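Local coordinates for protein RNA-dependent RNA Polymerase (Bombyx mori cytoplasmic polyhedrosis virus, PDB 6TZ0) that copies RNA from RNA templates inside a double-stranded RNA virus, making plus strands for transcription and probably the complementary minus strands during genome replication, at residues Asn615-Thr620 against Asn632-Tyr637; Phe498-Pro503 against Gly640-Ser645. All coordinates share one frame; numbering follows the deposited sequence.

Contact 1 (Asn615-Thr620 against Asn632-Tyr637); sequences NSQTST and NAEGTY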
loop_
_atom_site.group_PDB
_atom_site.type_symbol
_atom_site.label_atom_id
_atom_site.label_comp_id
_atom_site.label_asym_id
_atom_site.label_seq_id
_atom_site.Cartn_x
_atom_site.Cartn_y
_atom_site.Cartn_z
ATOM N N ASN A 615 -10.531 -4.603 18.764
ATOM C CA ASN A 615 -10.468 -5.896 18.084
ATOM C C ASN A 615 -9.347 -5.824 17.058
ATOM O O ASN A 615 -9.591 -5.581 15.877
ATOM C CB ASN A 615 -11.797 -6.209 17.420
ATOM C CG ASN A 615 -12.922 -6.336 18.409
ATOM O OD1 ASN A 615 -12.767 -6.924 19.470
ATOM N ND2 ASN A 615 -14.063 -5.758 18.077
ATOM N N SER A 616 -8.121 -6.068 17.499
ATOM C CA SER A 616 -6.945 -5.837 16.672
ATOM C C SER A 616 -6.220 -7.151 16.430
ATOM O O SER A 616 -5.809 -7.822 17.381
ATOM C CB SER A 616 -6.010 -4.828 17.330
ATOM O OG SER A 616 -5.495 -5.354 18.532
ATOM N N GLN A 617 -6.061 -7.510 15.161
ATOM C CA GLN A 617 -5.324 -8.704 14.778
ATOM C C GLN A 617 -4.526 -8.375 13.528
ATOM O O GLN A 617 -5.106 -8.073 12.483
ATOM C CB GLN A 617 -6.262 -9.880 14.516
ATOM C CG GLN A 617 -5.534 -11.178 14.344
ATOM C CD GLN A 617 -4.969 -11.680 15.644
ATOM O OE1 GLN A 617 -5.658 -11.710 16.655
ATOM N NE2 GLN A 617 -3.702 -12.056 15.634
ATOM N N THR A 618 -3.205 -8.452 13.632
ATOM C CA THR A 618 -2.313 -8.026 12.567
ATOM C C THR A 618 -1.854 -9.176 11.678
ATOM O O THR A 618 -1.679 -8.973 10.471
ATOM C CB THR A 618 -1.095 -7.319 13.184
ATOM O OG1 THR A 618 -1.546 -6.264 14.040
ATOM C CG2 THR A 618 -0.201 -6.705 12.131
ATOM N N SER A 619 -1.775 -10.389 12.238
ATOM C CA SER A 619 -0.982 -11.493 11.697
ATOM C C SER A 619 -1.419 -11.918 10.304
ATOM O O SER A 619 -2.541 -12.389 10.105
ATOM C CB SER A 619 -1.063 -12.686 12.640
ATOM O OG SER A 619 -0.502 -12.374 13.893
ATOM N N THR A 620 -0.520 -11.746 9.345
ATOM C CA THR A 620 -0.775 -12.143 7.976
ATOM C C THR A 620 -0.584 -13.640 7.811
ATOM O O THR A 620 0.270 -14.257 8.451
ATOM C CB THR A 620 0.154 -11.401 7.023
ATOM O OG1 THR A 620 1.510 -11.700 7.367
ATOM C CG2 THR A 620 -0.062 -9.919 7.135
ATOM N N ASN A 632 1.819 -15.534 10.845
ATOM C CA ASN A 632 2.848 -14.686 11.422
ATOM C C ASN A 632 2.575 -14.482 12.909
ATOM O O ASN A 632 1.467 -14.698 13.389
ATOM C CB ASN A 632 2.877 -13.342 10.689
ATOM C CG ASN A 632 4.117 -12.537 10.983
ATOM O OD1 ASN A 632 5.004 -12.980 11.700
ATOM N ND2 ASN A 632 4.167 -11.327 10.457
ATOM N N ALA A 633 3.603 -14.071 13.643
ATOM C CA ALA A 633 3.359 -13.571 14.984
ATOM C C ALA A 633 2.720 -12.185 14.912
ATOM O O ALA A 633 2.753 -11.511 13.882
ATOM C CB ALA A 633 4.651 -13.525 15.794
ATOM N N GLU A 634 2.131 -11.765 16.021
ATOM C CA GLU A 634 1.304 -10.569 16.040
ATOM C C GLU A 634 2.092 -9.396 16.612
ATOM O O GLU A 634 3.035 -9.575 17.381
ATOM C CB GLU A 634 0.029 -10.835 16.849
ATOM C CG GLU A 634 -1.161 -9.932 16.531
ATOM C CD GLU A 634 -1.194 -8.680 17.371
ATOM O OE1 GLU A 634 -0.688 -8.732 18.510
ATOM O OE2 GLU A 634 -1.714 -7.643 16.902
ATOM N N GLY A 635 1.722 -8.190 16.199
ATOM C CA GLY A 635 2.397 -7.007 16.692
ATOM C C GLY A 635 3.270 -6.350 15.648
ATOM O O GLY A 635 4.281 -5.721 15.968
ATOM N N THR A 636 2.903 -6.525 14.392
ATOM C CA THR A 636 3.515 -5.841 13.271
ATOM C C THR A 636 2.556 -4.700 12.927
ATOM O O THR A 636 1.636 -4.404 13.692
ATOM C CB THR A 636 3.760 -6.864 12.151
ATOM O OG1 THR A 636 4.256 -8.064 12.744
ATOM C CG2 THR A 636 4.846 -6.419 11.172
ATOM N N TYR A 637 2.767 -4.023 11.806
ATOM C CA TYR A 637 1.749 -3.140 11.292
ATOM C C TYR A 637 1.448 -3.562 9.860
ATOM O O TYR A 637 2.388 -3.762 9.078
ATOM C CB TYR A 637 2.199 -1.679 11.341
ATOM C CG TYR A 637 1.039 -0.732 11.247
ATOM C CD1 TYR A 637 0.240 -0.491 12.354
ATOM C CD2 TYR A 637 0.711 -0.115 10.051
ATOM C CE1 TYR A 637 -0.834 0.354 12.279
ATOM C CE2 TYR A 637 -0.366 0.732 9.969
ATOM C CZ TYR A 637 -1.133 0.962 11.083
ATOM O OH TYR A 637 -2.207 1.809 11.003
#

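Contact 2 (Phe498-Pro503 against Gly640-Ser645); sequences FLSFMP and GRADTS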
loop_
_atom_site.group_PDB
_atom_site.type_symbol
_atom_site.label_atom_id
_atom_site.label_comp_id
_atom_site.label_asym_id
_atom_site.label_seq_id
_atom_site.Cartn_x
_atom_site.Cartn_y
_atom_site.Cartn_z
ATOM N N PHE A 498 -12.609 -1.476 5.768
ATOM C CA PHE A 498 -13.612 -0.527 6.221
ATOM C C PHE A 498 -13.420 -0.160 7.683
ATOM O O PHE A 498 -13.757 0.957 8.083
ATOM C CB PHE A 498 -15.002 -1.114 5.994
ATOM C CG PHE A 498 -16.121 -0.192 6.354
ATOM C CD1 PHE A 498 -16.475 0.842 5.512
ATOM C CD2 PHE A 498 -16.823 -0.364 7.536
ATOM C CE1 PHE A 498 -17.507 1.687 5.832
ATOM C CE2 PHE A 498 -17.853 0.482 7.864
ATOM C CZ PHE A 498 -18.195 1.508 7.010
ATOM N N LEU A 499 -12.899 -1.082 8.496
ATOM C CA LEU A 499 -12.656 -0.763 9.901
ATOM C C LEU A 499 -11.532 0.249 10.069
ATOM O O LEU A 499 -11.536 1.033 11.022
ATOM C CB LEU A 499 -12.342 -2.024 10.697
ATOM C CG LEU A 499 -13.532 -2.916 11.006
ATOM C CD1 LEU A 499 -13.058 -4.154 11.739
ATOM C CD2 LEU A 499 -14.532 -2.135 11.834
ATOM N N SER A 500 -10.565 0.250 9.164
ATOM C CA SER A 500 -9.469 1.199 9.242
ATOM C C SER A 500 -9.733 2.483 8.472
ATOM O O SER A 500 -8.793 3.248 8.245
ATOM C CB SER A 500 -8.190 0.547 8.727
ATOM O OG SER A 500 -8.306 0.226 7.356
ATOM N N PHE A 501 -10.974 2.745 8.071
ATOM C CA PHE A 501 -11.216 3.886 7.200
ATOM C C PHE A 501 -11.445 5.165 7.994
ATOM O O PHE A 501 -10.955 6.231 7.609
ATOM C CB PHE A 501 -12.391 3.602 6.274
ATOM C CG PHE A 501 -12.629 4.678 5.271
ATOM C CD1 PHE A 501 -11.732 4.876 4.238
ATOM C CD2 PHE A 501 -13.751 5.481 5.347
ATOM C CE1 PHE A 501 -11.941 5.864 3.310
ATOM C CE2 PHE A 501 -13.961 6.469 4.423
ATOM C CZ PHE A 501 -13.057 6.660 3.402
ATOM N N MET A 502 -12.190 5.087 9.090
ATOM C CA MET A 502 -12.390 6.270 9.922
ATOM C C MET A 502 -11.147 6.707 10.709
ATOM O O MET A 502 -10.961 7.928 10.850
ATOM C CB MET A 502 -13.612 6.053 10.830
ATOM C CG MET A 502 -14.031 7.263 11.657
ATOM S SD MET A 502 -14.477 8.726 10.712
ATOM C CE MET A 502 -16.101 8.276 10.131
ATOM N N PRO A 503 -10.267 5.822 11.230
ATOM C CA PRO A 503 -8.965 6.329 11.710
ATOM C C PRO A 503 -8.128 7.017 10.641
ATOM O O PRO A 503 -7.467 8.024 10.932
ATOM C CB PRO A 503 -8.281 5.066 12.242
ATOM C CG PRO A 503 -9.378 4.230 12.677
ATOM C CD PRO A 503 -10.475 4.438 11.710
ATOM N N GLY A 640 -0.917 -2.721 4.355
ATOM C CA GLY A 640 -1.803 -2.769 3.212
ATOM C C GLY A 640 -3.145 -2.233 3.651
ATOM O O GLY A 640 -4.206 -2.628 3.161
ATOM N N ARG A 641 -3.076 -1.323 4.604
ATOM C CA ARG A 641 -4.200 -0.823 5.366
ATOM C C ARG A 641 -4.503 0.607 4.917
ATOM O O ARG A 641 -3.733 1.221 4.178
ATOM C CB ARG A 641 -3.836 -0.913 6.845
ATOM C CG ARG A 641 -4.940 -0.893 7.839
ATOM C CD ARG A 641 -4.350 -1.116 9.203
ATOM N NE ARG A 641 -5.350 -1.028 10.252
ATOM C CZ ARG A 641 -5.077 -1.155 11.541
ATOM N NH1 ARG A 641 -6.049 -1.061 12.427
ATOM N NH2 ARG A 641 -3.832 -1.373 11.939
ATOM N N ALA A 642 -5.651 1.134 5.343
ATOM C CA ALA A 642 -6.037 2.471 4.908
ATOM C C ALA A 642 -5.196 3.542 5.588
ATOM O O ALA A 642 -4.720 4.474 4.932
ATOM C CB ALA A 642 -7.523 2.700 5.165
ATOM N N ASP A 643 -4.962 3.402 6.890
ATOM C CA ASP A 643 -4.260 4.408 7.683
ATOM C C ASP A 643 -2.791 4.077 7.899
ATOM O O ASP A 643 -2.254 4.364 8.967
ATOM C CB ASP A 643 -4.964 4.605 9.023
ATOM C CG ASP A 643 -5.110 3.320 9.819
ATOM O OD1 ASP A 643 -4.750 2.234 9.323
ATOM O OD2 ASP A 643 -5.597 3.399 10.963
ATOM N N THR A 644 -2.106 3.479 6.926
ATOM C CA THR A 644 -0.754 3.011 7.207
ATOM C C THR A 644 0.277 4.138 7.194
ATOM O O THR A 644 1.125 4.202 8.085
ATOM C CB THR A 644 -0.366 1.880 6.247
ATOM O OG1 THR A 644 1.002 1.519 6.466
ATOM C CG2 THR A 644 -0.625 2.228 4.771
ATOM N N SER A 645 0.218 5.043 6.223
ATOM C CA SER A 645 1.195 6.119 6.182
ATOM C C SER A 645 0.854 7.215 7.179
ATOM O O SER A 645 1.761 7.795 7.799
ATOM C CB SER A 645 1.279 6.684 4.765
ATOM O OG SER A 645 2.170 7.777 4.692
#

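Contact 1 (Asn615-Thr620 against Asn632-Tyr637)
Glu634 reaches across to Thr618, Gln617 and Ser619, and its side chain carries much of the contact between 615-620 and 632-637. Its CB lies 3.4 Å from Ser619 OG, and one atom further its CG meets Gln617 NE2, also at 3.4 Å. CG stands anti to the backbone N, and a bend at chi2 (-90°) turns the carboxylate toward Thr618, with CD 4.1 Å from Thr618 OG1. There Glu634 OE2 accepts a hydrogen bond from Thr618 OG1 (3.2 Å), taken on its anti side with the hydroxyl 30° out of the carboxylate plane. The other oxygen, OE1, faces Viral structural protein 4: His542 of that chain bonds it weakly, while Asp495 of the same chain brings a second carboxylate close, a closeness that a charged histidine or a proton shared between the acids could ease. The Thr618 methyl, CG2, points the other way and rests 3.3 Å from Thr636 O. Ser619 OG donates to Asn632 O (3.1 Å) from above the carbonyl plane, 58° out of it, with Thr501 O of the Viral structural protein 4 chain as a second, weak partner. Asn632 and Thr620 lie side by side, the amide ND2 of Asn632 being held by Val357 O, which Thr636 OG1 also uses. Segment 615-620 leads from helix 604-614 into strand 620-624; the loop 632-637 leaves the adjacent antiparallel strand 628-631 for helix 644-665. The contact thus joins the loops at the open end of this hairpin, between Val357-Pro359, helix 557-573 and the Viral structural protein 4 chain.

Contact 2 (Phe498-Pro503 against Gly640-Ser645)
With chi1 at 64°, Ser500 carries OG between its own backbone N and carbonyl carbon, facing Ala642, while Arg641 stretches out from CG to NE past the same serine. A similar chi1 of 56° swings the Asp643 carboxylate over toward Ser500 and Pro503. Ser500 sits at the centre of the contact, touching Arg641, Ala642 and Asp643. Its OG takes a weak hydrogen bond from Ala642 N (3.5 Å, 155° at the hydrogen) and is also bonded to Leu497 O, one turn back in its own chain. The Ala642 methyl sits against the carbonyl and the hydroxyl of Ser500, with CB 3.4 Å from Ser500 O. Ser500 CB meets the guanidinium of Arg641 at its edge, near the plane, 3.6 Å from NE. Beyond it, Asp643 OD2 packs on Pro503 CB at 3.4 Å. The other oxygen, Asp643 OD1, is 3.4 Å from Arg641 NE but well out of the guanidinium plane, a pairing of charges without a directed N-H, and has a weak hydrogen bond to Tyr637 OH. The far end of Arg641 has a salt bridge to Glu612 through NH1, reaching helix 604-614. Ser639, Gly640 and Thr644 fit the Ser-Gly...Thr signature of polymerase motif B, whose loop precedes a long helix; Asp643 occupies the N-cap position of that helix, 644-665, although its side chain makes no capping bond. The motif B loop is thus seated on the junction between helices 494-499 and 501-508, with Phe420 of helix 413-422 against Ala642 and helix 604-614 flanking Pro503 and Arg641.

Contacts 1 and 2 lie with their centres about 14 Å apart in the polymerase domain, and only Pro638 and Ser639 separate Tyr637 from Gly640 along the chain. Tyr637 makes the junction: its OH is 3.3 Å from Asp643 O, a probable hydrogen bond, and its CE2 packs 3.6 Å from Thr644 CA. The same tyrosine side chain comes within about 4 Å of that of Asp552, which binds UTP in another structure of this polymerase. The side chains of Arg641 and Asp552 are about 9 Å apart. Contact 1 therefore joins the Viral structural protein 4 interface to the approach of the motif B loop, and contact 2 seats that loop near the residues that bind UTP, consistent with the place of motif B in polymerases.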